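Long-range contacts in probable mannosyltransferase KTR4 (Saccharomyces cerevisiae, PDB 5A07), which belongs to a family of GT-A-fold glycosyltransferases and holds guanosine-5'-diphosphate and a manganese ion in its pocket: residues I84-V89 with E430-Y434; Y243-M249 with H372-D376; V235-I241 with D376-H381. All coordinates share one frame; numbering follows the deposited sequence.

Interaction 1. Residues I84-V89 with E430-Y434; sequences ISEPKV and ELEMY
The ring of Tyr-434, the last residue of the chain, lies alongside the ring of Pro-87, the two side chains pointing the same way. Its CE1 is 3.7 Å from Pro-87 CD, and the compact, rigid proline ring suits a place beside an aromatic one. Ile-84 crosses the tyrosine nearer its root: its branch CG2, set beside the backbone N, reaches Tyr-434 CB at 3.8 Å. In Met-433, CG stands opposite the backbone N (chi1 173°) and the chain folds back at chi2, which brings SD to 3.7 Å from Val-89 CG1, with Pro-87 CB also in touch. Lys-88 N donates to Met-433 O at 2.7 Å and 160°, pinning the two backbones together. The lysine's aliphatic stem runs over the carbonyls of Glu-432 and Met-433 toward the terminal carboxylate; its NZ is 4.4 Å from Tyr-434 OXT, too far for a salt bridge, and water bridges the two. A further water joins Tyr-434 O to Ser-85 N and Glu-86 O. Farther in, Tyr-434 OH is hydrogen-bonded to His-372. The C-terminal end of the chain thus docks on the loop that follows helix 65-80, where Lys-88 centres an inverse gamma turn.

Interaction 2. Residues Y243-M249 with H372-D376; sequences YDVFQFM and HWFRD
Phe-374 packs its ring against Val-245, Phe-248 and Met-249 of helix 245-251 and has more surface buried here than any other residue of the two segments. Its CZ meets Val-245 CG1 at 3.7 Å, while Met-249 SD lies at the ring edge, 4.8 Å from the centroid, a Met-aromatic contact made possible by the bends in the flexible methionine chain. Phe-248, next in buried surface, slides past Phe-374 in the opposite direction, the planes oblique at 61°. With CG opposite the backbone N (chi1 166°), the Phe-248 ring reaches across to His-372 and turns its edge to the imidazole face in a T-shaped pair, centroids 4.8 Å apart. CE2 of Phe-248 sits over the centre of that face.

Tyr-243 supplies the polar part of the contact. Its OH donates to the syn lone pair of Asp-376 OD2 at 2.6 Å, with ring and carboxylate within 2° of one plane. The same hydroxyl lies at the edge of Phe-374, 3.6 Å from CE1, so a tyrosine here can serve both the apolar packing and a buried acid.

Asp-244 caps the helix, its OD1 accepting from Gln-247 N at 2.9 Å. Together Phe-248, His-372 and Phe-374 form an aromatic cluster that joins a capped helix to the end of strand 371-373 in the mixed central sheet of the GT-A fold.

Interaction 3. Residues V235-I241 with D376-H381; sequences VNFYCKI and DIGYHH. With MN (manganese (II) ion), chain G.
Different first torsions bring Asn-236 and His-380 together: the asparagine CG lies opposite its own carbonyl carbon (chi1 -60°), the histidine CG opposite its own backbone N (chi1 163°), and the two side chains run side by side. They sit on neighbouring strands of a small antiparallel sheet, 236-237 against 379-381, with 384-386 beyond. Asn-236 and His-380 are a hydrogen-bonded pair, Asn-236 N giving to His-380 O at 3.0 Å and His-380 N to Asn-236 O at 2.9 Å. Their side chains add a third bond, ND2 of Asn-236 to ND1 of His-380, lying in the imidazole plane but bent to 137°. An amide donor there should help hold the ring's rotation.

The next pair, Phe-237 and Tyr-379, is non-hydrogen-bonded and puts its rings on the other face, oblique to each other, with Phe-237 CE1 3.6 Å from Tyr-379 CD1. Helix 116-131 packs against Phe-237. Val-235 CG1 lies against the hydroxyl end of Tyr-379, 3.4 Å from its OH, which is hydrogen-bonded to Asn-320. Tyr-238 crosses His-380 obliquely, its ring edge toward the histidine, with OH 3.3 Å from His-380 CB.

Beyond the strands, Tyr-238 N still binds Gly-378 O, though from well above the carbonyl plane. The glycine leaves room for Cys-239, whose SG passes 3.8 Å from Gly-378 CA and is joined to Cys-397 in a disulfide. Ile-241 CD1 packs crosswise on Ile-377 CG1, branched apolar chains suited to a buried place.

At the other end the sheet carries His-381 to the nucleotide site, where it touches guanosine-5'-diphosphate and shares the manganese ion with Glu-232. Val-235 CG1 lies beside its ring, and His-381 NE2 binds the manganese at 2.4 Å, with two waters also on the metal.

How the interactions relate
Interactions 2 and 3 are buried, whereas interaction 1 is partly exposed and relies on waters and a lysine. Their chemistry differs: aromatic packing beside one tyrosine-carboxylate hydrogen bond in interaction 2, backbone pairing and a metal ligand in interaction 3, and a docked chain end in interaction 1. Asp-376 joins all three. It belongs to both 372-376 and 376-381, and its OD1 is 2.7 Å from Tyr-434 OH, probably a weak hydrogen bond. Pro-87 packs on Tyr-243 and Phe-248, and Tyr-434 touches Phe-374, so the tail and its loop lie against one side of interaction 2. Along the chain, interaction 2 is nested within interaction 3, and both within the loop closed by interaction 1.

Interaction 1. Residues I84-V89 with E430-Y434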
loop_
_atom_site.group_PDB
_atom_site.type_symbol
_atom_site.label_atom_id
_atom_site.label_comp_id
_atom_site.label_asym_id
_atom_site.label_seq_id
_atom_site.Cartn_x
_atom_site.Cartn_y
_atom_site.Cartn_z
ATOM N N ILE B 84 19.493 -11.749 3.017
ATOM C CA ILE B 84 18.357 -12.554 2.610
ATOM C C ILE B 84 18.438 -12.871 1.128
ATOM O O ILE B 84 19.254 -12.314 0.404
ATOM C CB ILE B 84 17.022 -11.817 2.896
ATOM C CG1 ILE B 84 16.897 -10.569 2.006
ATOM C CG2 ILE B 84 16.937 -11.414 4.339
ATOM C CD1 ILE B 84 15.532 -9.889 2.109
ATOM N N SER B 85 17.589 -13.782 0.711
ATOM C CA SER B 85 17.441 -14.088 -0.704
ATOM C C SER B 85 15.990 -14.214 -1.165
ATOM O O SER B 85 15.534 -13.357 -1.924
ATOM C CB SER B 85 18.222 -15.327 -1.100
ATOM O OG SER B 85 17.785 -16.290 -0.280
ATOM N N GLU B 86 15.293 -15.247 -0.720
ATOM C CA GLU B 86 13.943 -15.523 -1.113
ATOM C C GLU B 86 13.148 -16.025 0.059
ATOM O O GLU B 86 13.727 -16.447 1.014
ATOM C CB GLU B 86 13.878 -16.699 -2.092
ATOM C CG GLU B 86 14.816 -16.706 -3.195
ATOM C CD GLU B 86 14.441 -17.797 -4.148
ATOM O OE1 GLU B 86 14.582 -18.986 -3.804
ATOM O OE2 GLU B 86 13.995 -17.468 -5.229
ATOM N N PRO B 87 11.802 -16.065 -0.047
ATOM C CA PRO B 87 11.018 -16.548 1.090
ATOM C C PRO B 87 11.418 -17.970 1.396
ATOM O O PRO B 87 11.637 -18.766 0.465
ATOM C CB PRO B 87 9.609 -16.471 0.586
ATOM C CG PRO B 87 9.635 -15.371 -0.411
ATOM C CD PRO B 87 10.935 -15.521 -1.086
ATOM N N LYS B 88 11.492 -18.286 2.682
ATOM C CA LYS B 88 11.912 -19.631 3.144
ATOM C C LYS B 88 10.698 -20.518 3.286
ATOM O O LYS B 88 10.216 -20.769 4.391
ATOM C CB LYS B 88 12.644 -19.466 4.456
ATOM C CG LYS B 88 13.957 -18.773 4.194
ATOM C CD LYS B 88 14.619 -18.520 5.503
ATOM C CE LYS B 88 16.103 -18.559 5.319
ATOM N NZ LYS B 88 16.714 -18.533 6.670
ATOM N N VAL B 89 10.141 -20.910 2.160
ATOM C CA VAL B 89 8.989 -21.749 2.096
ATOM C C VAL B 89 9.344 -22.788 1.079
ATOM O O VAL B 89 10.188 -22.565 0.227
ATOM C CB VAL B 89 7.664 -21.036 1.675
ATOM C CG1 VAL B 89 7.272 -20.021 2.718
ATOM C CG2 VAL B 89 7.760 -20.368 0.296
ATOM N N GLU B 430 6.422 -14.947 10.408
ATOM C CA GLU B 430 6.785 -13.797 9.501
ATOM C C GLU B 430 8.245 -13.423 9.703
ATOM O O GLU B 430 8.982 -13.210 8.760
ATOM C CB GLU B 430 5.889 -12.606 9.755
ATOM C CG GLU B 430 4.447 -12.777 9.376
ATOM C CD GLU B 430 3.667 -13.691 10.379
ATOM O OE1 GLU B 430 3.672 -13.318 11.561
ATOM O OE2 GLU B 430 3.048 -14.713 9.940
ATOM N N LEU B 431 8.653 -13.341 10.955
ATOM C CA LEU B 431 10.000 -12.920 11.252
ATOM C C LEU B 431 10.984 -13.862 10.624
ATOM O O LEU B 431 12.083 -13.376 10.281
ATOM C CB LEU B 431 10.307 -12.849 12.774
ATOM C CG LEU B 431 9.518 -11.847 13.557
ATOM C CD1 LEU B 431 9.709 -12.090 15.066
ATOM C CD2 LEU B 431 9.980 -10.422 13.233
ATOM N N GLU B 432 10.655 -15.143 10.488
ATOM C CA GLU B 432 11.580 -16.149 9.942
ATOM C C GLU B 432 11.379 -16.522 8.486
ATOM O O GLU B 432 11.978 -17.440 7.935
ATOM C CB GLU B 432 11.593 -17.368 10.884
ATOM C CG GLU B 432 12.078 -16.893 12.313
ATOM C CD GLU B 432 12.103 -18.010 13.412
ATOM O OE1 GLU B 432 12.073 -19.218 13.049
ATOM O OE2 GLU B 432 12.185 -17.688 14.626
ATOM N N MET B 433 10.591 -15.694 7.802
ATOM C CA MET B 433 10.178 -15.970 6.430
ATOM C C MET B 433 11.341 -15.654 5.460
ATOM O O MET B 433 11.386 -16.184 4.370
ATOM C CB MET B 433 8.965 -15.118 6.152
ATOM C CG MET B 433 8.469 -15.101 4.792
ATOM S SD MET B 433 7.911 -16.664 4.226
ATOM C CE MET B 433 6.222 -16.541 4.807
ATOM N N TYR B 434 12.276 -14.811 5.860
ATOM C CA TYR B 434 13.487 -14.544 5.067
ATOM C C TYR B 434 14.738 -14.745 5.862
ATOM O O TYR B 434 15.773 -14.834 5.213
ATOM C CB TYR B 434 13.522 -13.105 4.548
ATOM C CG TYR B 434 12.468 -12.811 3.520
ATOM C CD1 TYR B 434 12.719 -12.972 2.150
ATOM C CD2 TYR B 434 11.208 -12.275 3.909
ATOM C CE1 TYR B 434 11.714 -12.735 1.183
ATOM C CE2 TYR B 434 10.218 -12.006 2.940
ATOM C CZ TYR B 434 10.479 -12.231 1.578
ATOM O OH TYR B 434 9.495 -11.896 0.660
ATOM O OXT TYR B 434 14.665 -14.705 7.140
HETATM O O HOH W 1 15.881 -15.253 2.598
HETATM O O HOH W 2 16.143 -16.264 8.572
HETATM O O HOH W 3 14.591 -17.941 8.819
#

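Interaction 2. Residues Y243-M249 with H372-D376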
loop_
_atom_site.group_PDB
_atom_site.type_symbol
_atom_site.label_atom_id
_atom_site.label_comp_id
_atom_site.label_asym_id
_atom_site.label_seq_id
_atom_site.Cartn_x
_atom_site.Cartn_y
_atom_site.Cartn_z
ATOM N N TYR B 243 10.641 -16.332 -8.331
ATOM C CA TYR B 243 9.461 -17.121 -8.044
ATOM C C TYR B 243 8.270 -16.305 -8.447
ATOM O O TYR B 243 8.326 -15.077 -8.468
ATOM C CB TYR B 243 9.365 -17.507 -6.560
ATOM C CG TYR B 243 9.338 -16.335 -5.595
ATOM C CD1 TYR B 243 10.494 -15.731 -5.212
ATOM C CD2 TYR B 243 8.127 -15.832 -5.136
ATOM C CE1 TYR B 243 10.486 -14.649 -4.364
ATOM C CE2 TYR B 243 8.096 -14.766 -4.306
ATOM C CZ TYR B 243 9.275 -14.175 -3.908
ATOM O OH TYR B 243 9.273 -13.116 -3.085
ATOM N N ASP B 244 7.188 -16.994 -8.756
ATOM C CA ASP B 244 5.882 -16.371 -9.103
ATOM C C ASP B 244 5.248 -15.764 -7.857
ATOM O O ASP B 244 4.919 -16.460 -6.911
ATOM C CB ASP B 244 4.987 -17.421 -9.725
ATOM C CG ASP B 244 3.687 -16.872 -10.287
ATOM O OD1 ASP B 244 3.020 -16.029 -9.643
ATOM O OD2 ASP B 244 3.327 -17.261 -11.416
ATOM N N VAL B 245 5.146 -14.443 -7.845
ATOM C CA VAL B 245 4.736 -13.696 -6.684
ATOM C C VAL B 245 3.283 -13.902 -6.368
ATOM O O VAL B 245 2.914 -14.138 -5.225
ATOM C CB VAL B 245 5.053 -12.189 -6.884
ATOM C CG1 VAL B 245 4.447 -11.312 -5.821
ATOM C CG2 VAL B 245 6.551 -11.979 -6.854
ATOM N N PHE B 246 2.443 -13.865 -7.385
ATOM C CA PHE B 246 1.011 -14.180 -7.151
ATOM C C PHE B 246 0.806 -15.593 -6.630
ATOM O O PHE B 246 -0.015 -15.814 -5.728
ATOM C CB PHE B 246 0.166 -13.953 -8.403
ATOM C CG PHE B 246 0.179 -12.562 -8.946
ATOM C CD1 PHE B 246 0.074 -11.471 -8.142
ATOM C CD2 PHE B 246 0.166 -12.345 -10.302
ATOM C CE1 PHE B 246 -0.009 -10.204 -8.658
ATOM C CE2 PHE B 246 0.118 -11.047 -10.820
ATOM C CZ PHE B 246 0.026 -9.978 -9.977
ATOM N N GLN B 247 1.523 -16.541 -7.156
ATOM C CA GLN B 247 1.388 -17.944 -6.663
ATOM C C GLN B 247 1.926 -18.068 -5.242
ATOM O O GLN B 247 1.399 -18.855 -4.484
ATOM C CB GLN B 247 2.069 -18.992 -7.603
ATOM C CG GLN B 247 1.435 -19.062 -8.986
ATOM C CD GLN B 247 0.039 -19.695 -9.022
ATOM O OE1 GLN B 247 -0.713 -19.581 -8.099
ATOM N NE2 GLN B 247 -0.282 -20.370 -10.126
ATOM N N PHE B 248 2.990 -17.324 -4.886
ATOM C CA PHE B 248 3.439 -17.287 -3.528
ATOM C C PHE B 248 2.356 -16.787 -2.601
ATOM O O PHE B 248 2.075 -17.379 -1.537
ATOM C CB PHE B 248 4.708 -16.443 -3.389
ATOM C CG PHE B 248 5.030 -16.093 -1.992
ATOM C CD1 PHE B 248 5.741 -16.966 -1.198
ATOM C CD2 PHE B 248 4.583 -14.880 -1.442
ATOM C CE1 PHE B 248 6.001 -16.692 0.144
ATOM C CE2 PHE B 248 4.871 -14.561 -0.106
ATOM C CZ PHE B 248 5.559 -15.480 0.700
ATOM N N MET B 249 1.667 -15.743 -3.022
ATOM C CA MET B 249 0.576 -15.170 -2.194
ATOM C C MET B 249 -0.527 -16.221 -1.979
ATOM O O MET B 249 -1.056 -16.403 -0.870
ATOM C CB MET B 249 -0.084 -13.953 -2.860
ATOM C CG MET B 249 0.769 -12.766 -3.256
ATOM S SD MET B 249 1.422 -11.996 -1.841
ATOM C CE MET B 249 -0.012 -10.990 -1.352
ATOM N N HIS B 372 1.964 -9.575 4.005
ATOM C CA HIS B 372 3.332 -9.999 3.797
ATOM C C HIS B 372 4.202 -8.777 3.491
ATOM O O HIS B 372 3.920 -8.059 2.499
ATOM C CB HIS B 372 3.423 -10.990 2.664
ATOM C CG HIS B 372 4.793 -11.495 2.382
ATOM N ND1 HIS B 372 5.424 -12.421 3.187
ATOM C CD2 HIS B 372 5.671 -11.201 1.398
ATOM C CE1 HIS B 372 6.639 -12.660 2.728
ATOM N NE2 HIS B 372 6.812 -11.948 1.626
ATOM N N TRP B 373 5.346 -8.682 4.168
ATOM C CA TRP B 373 6.388 -7.702 3.848
ATOM C C TRP B 373 7.417 -8.311 2.883
ATOM O O TRP B 373 8.189 -9.215 3.250
ATOM C CB TRP B 373 7.092 -7.207 5.121
ATOM C CG TRP B 373 8.170 -6.207 4.893
ATOM C CD1 TRP B 373 8.205 -5.288 3.924
ATOM C CD2 TRP B 373 9.286 -5.960 5.706
ATOM N NE1 TRP B 373 9.327 -4.520 4.008
ATOM C CE2 TRP B 373 10.025 -4.930 5.099
ATOM C CE3 TRP B 373 9.773 -6.531 6.890
ATOM C CZ2 TRP B 373 11.183 -4.425 5.647
ATOM C CZ3 TRP B 373 10.918 -6.053 7.417
ATOM C CH2 TRP B 373 11.615 -4.994 6.808
ATOM N N PHE B 374 7.419 -7.809 1.636
ATOM C CA PHE B 374 8.263 -8.345 0.578
ATOM C C PHE B 374 9.655 -7.754 0.723
ATOM O O PHE B 374 10.083 -6.868 -0.050
ATOM C CB PHE B 374 7.683 -8.029 -0.820
ATOM C CG PHE B 374 6.729 -9.066 -1.307
ATOM C CD1 PHE B 374 7.185 -10.312 -1.674
ATOM C CD2 PHE B 374 5.344 -8.798 -1.366
ATOM C CE1 PHE B 374 6.277 -11.299 -2.093
ATOM C CE2 PHE B 374 4.477 -9.774 -1.790
ATOM C CZ PHE B 374 4.930 -11.034 -2.149
ATOM N N ARG B 375 10.388 -8.256 1.710
ATOM C CA ARG B 375 11.718 -7.737 2.013
ATOM C C ARG B 375 12.632 -7.826 0.792
ATOM O O ARG B 375 13.516 -6.967 0.605
ATOM C CB ARG B 375 12.340 -8.492 3.213
ATOM C CG ARG B 375 11.638 -8.174 4.535
ATOM C CD ARG B 375 12.124 -9.115 5.625
ATOM N NE ARG B 375 13.520 -8.828 6.039
ATOM C CZ ARG B 375 14.200 -9.558 6.917
ATOM N NH1 ARG B 375 13.614 -10.612 7.540
ATOM N NH2 ARG B 375 15.451 -9.256 7.192
ATOM N N ASP B 376 12.440 -8.850 -0.008
ATOM C CA ASP B 376 13.317 -9.145 -1.116
ATOM C C ASP B 376 13.080 -8.253 -2.331
ATOM O O ASP B 376 13.931 -8.286 -3.263
ATOM C CB ASP B 376 13.253 -10.651 -1.548
ATOM C CG ASP B 376 11.803 -11.158 -1.821
ATOM O OD1 ASP B 376 10.770 -10.587 -1.284
ATOM O OD2 ASP B 376 11.648 -12.177 -2.541
#

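Interaction 3. Residues V235-I241 with D376-H381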
loop_
_atom_site.group_PDB
_atom_site.type_symbol
_atom_site.label_atom_id
_atom_site.label_comp_id
_atom_site.label_asym_id
_atom_site.label_seq_id
_atom_site.Cartn_x
_atom_site.Cartn_y
_atom_site.Cartn_z
ATOM N N VAL B 235 9.234 4.485 -10.995
ATOM C CA VAL B 235 9.731 3.707 -9.875
ATOM C C VAL B 235 10.822 2.835 -10.362
ATOM O O VAL B 235 11.030 2.656 -11.586
ATOM C CB VAL B 235 8.606 2.882 -9.197
ATOM C CG1 VAL B 235 7.507 3.788 -8.797
ATOM C CG2 VAL B 235 8.063 1.786 -10.117
ATOM N N ASN B 236 11.521 2.252 -9.411
ATOM C CA ASN B 236 12.686 1.426 -9.680
ATOM C C ASN B 236 12.607 0.117 -8.961
ATOM O O ASN B 236 12.101 0.071 -7.836
ATOM C CB ASN B 236 13.970 2.159 -9.207
ATOM C CG ASN B 236 14.158 3.495 -9.929
ATOM O OD1 ASN B 236 14.548 3.526 -11.091
ATOM N ND2 ASN B 236 13.732 4.552 -9.303
ATOM N N PHE B 237 13.065 -0.934 -9.624
ATOM C CA PHE B 237 13.238 -2.223 -9.021
ATOM C C PHE B 237 14.688 -2.574 -9.079
ATOM O O PHE B 237 15.357 -2.413 -10.131
ATOM C CB PHE B 237 12.437 -3.281 -9.736
ATOM C CG PHE B 237 10.933 -3.096 -9.607
ATOM C CD1 PHE B 237 10.247 -3.544 -8.489
ATOM C CD2 PHE B 237 10.243 -2.377 -10.544
ATOM C CE1 PHE B 237 8.895 -3.285 -8.333
ATOM C CE2 PHE B 237 8.912 -2.141 -10.409
ATOM C CZ PHE B 237 8.241 -2.554 -9.278
ATOM N N TYR B 238 15.200 -3.177 -8.026
ATOM C CA TYR B 238 16.661 -3.417 -7.933
ATOM C C TYR B 238 17.076 -4.853 -7.868
ATOM O O TYR B 238 18.280 -5.100 -8.099
ATOM C CB TYR B 238 17.277 -2.708 -6.701
ATOM C CG TYR B 238 17.060 -1.228 -6.700
ATOM C CD1 TYR B 238 17.692 -0.390 -7.672
ATOM C CD2 TYR B 238 16.256 -0.616 -5.773
ATOM C CE1 TYR B 238 17.440 0.999 -7.727
ATOM C CE2 TYR B 238 16.043 0.760 -5.814
ATOM C CZ TYR B 238 16.668 1.550 -6.789
ATOM O OH TYR B 238 16.393 2.876 -6.792
ATOM N N CYS B 239 16.151 -5.793 -7.612
ATOM C CA CYS B 239 16.553 -7.129 -7.298
ATOM C C CYS B 239 15.748 -8.148 -8.037
ATOM O O CYS B 239 14.526 -8.049 -8.137
ATOM C CB CYS B 239 16.398 -7.385 -5.783
ATOM S SG CYS B 239 17.199 -6.182 -4.725
ATOM N N LYS B 240 16.426 -9.185 -8.495
ATOM C CA LYS B 240 15.762 -10.235 -9.223
ATOM C C LYS B 240 14.832 -11.062 -8.328
ATOM O O LYS B 240 15.222 -11.518 -7.258
ATOM C CB LYS B 240 16.785 -11.170 -9.830
ATOM C CG LYS B 240 17.462 -10.535 -11.031
ATOM C CD LYS B 240 18.112 -11.547 -11.947
ATOM C CE LYS B 240 19.299 -10.887 -12.668
ATOM N NZ LYS B 240 20.500 -11.166 -11.858
ATOM N N ILE B 241 13.662 -11.325 -8.866
ATOM C CA ILE B 241 12.648 -12.122 -8.205
ATOM C C ILE B 241 12.388 -13.343 -9.053
ATOM O O ILE B 241 11.833 -13.233 -10.150
ATOM C CB ILE B 241 11.361 -11.332 -8.012
ATOM C CG1 ILE B 241 11.665 -10.102 -7.180
ATOM C CG2 ILE B 241 10.248 -12.222 -7.370
ATOM C CD1 ILE B 241 11.996 -10.398 -5.705
ATOM N N ASP B 376 12.440 -8.850 -0.008
ATOM C CA ASP B 376 13.317 -9.145 -1.116
ATOM C C ASP B 376 13.080 -8.253 -2.331
ATOM O O ASP B 376 13.931 -8.286 -3.263
ATOM C CB ASP B 376 13.253 -10.651 -1.548
ATOM C CG ASP B 376 11.803 -11.158 -1.821
ATOM O OD1 ASP B 376 10.770 -10.587 -1.284
ATOM O OD2 ASP B 376 11.648 -12.177 -2.541
ATOM N N ILE B 377 11.949 -7.534 -2.370
ATOM C CA ILE B 377 11.625 -6.693 -3.539
ATOM C C ILE B 377 12.285 -5.339 -3.319
ATOM O O ILE B 377 11.754 -4.453 -2.652
ATOM C CB ILE B 377 10.129 -6.623 -3.871
ATOM C CG1 ILE B 377 9.631 -8.025 -4.152
ATOM C CG2 ILE B 377 9.987 -5.670 -5.065
ATOM C CD1 ILE B 377 8.167 -8.084 -4.528
ATOM N N GLY B 378 13.504 -5.201 -3.846
ATOM C CA GLY B 378 14.213 -3.956 -3.786
ATOM C C GLY B 378 13.433 -2.912 -4.657
ATOM O O GLY B 378 13.113 -3.202 -5.818
ATOM N N TYR B 379 13.101 -1.775 -4.102
ATOM C CA TYR B 379 12.124 -0.893 -4.739
ATOM C C TYR B 379 12.288 0.538 -4.319
ATOM O O TYR B 379 12.599 0.852 -3.113
ATOM C CB TYR B 379 10.706 -1.268 -4.294
ATOM C CG TYR B 379 9.642 -0.317 -4.787
ATOM C CD1 TYR B 379 9.083 -0.517 -6.026
ATOM C CD2 TYR B 379 9.059 0.614 -3.943
ATOM C CE1 TYR B 379 8.023 0.292 -6.475
ATOM C CE2 TYR B 379 8.034 1.445 -4.342
ATOM C CZ TYR B 379 7.529 1.290 -5.666
ATOM O OH TYR B 379 6.461 2.029 -6.106
ATOM N N HIS B 380 12.119 1.458 -5.264
ATOM C CA HIS B 380 12.136 2.911 -4.931
ATOM C C HIS B 380 11.047 3.655 -5.610
ATOM O O HIS B 380 10.819 3.449 -6.805
ATOM C CB HIS B 380 13.491 3.479 -5.299
ATOM C CG HIS B 380 13.549 4.966 -5.405
ATOM N ND1 HIS B 380 13.552 5.623 -6.617
ATOM C CD2 HIS B 380 13.646 5.926 -4.464
ATOM C CE1 HIS B 380 13.689 6.934 -6.415
ATOM N NE2 HIS B 380 13.738 7.139 -5.110
ATOM N N HIS B 381 10.418 4.559 -4.855
ATOM C CA HIS B 381 9.558 5.596 -5.372
ATOM C C HIS B 381 9.966 6.786 -4.552
ATOM O O HIS B 381 10.014 6.741 -3.296
ATOM C CB HIS B 381 8.089 5.252 -5.110
ATOM C CG HIS B 381 7.079 6.299 -5.530
ATOM N ND1 HIS B 381 7.016 7.560 -5.005
ATOM C CD2 HIS B 381 6.081 6.239 -6.447
ATOM C CE1 HIS B 381 5.991 8.215 -5.529
ATOM N NE2 HIS B 381 5.423 7.427 -6.410
HETATM MN MN MN G . 3.479 8.205 -7.623
HETATM O O HOH W 4 13.364 -5.934 -6.944
HETATM O O HOH W 5 4.680 10.243 -7.781
HETATM O O HOH W 6 4.536 7.785 -9.728
#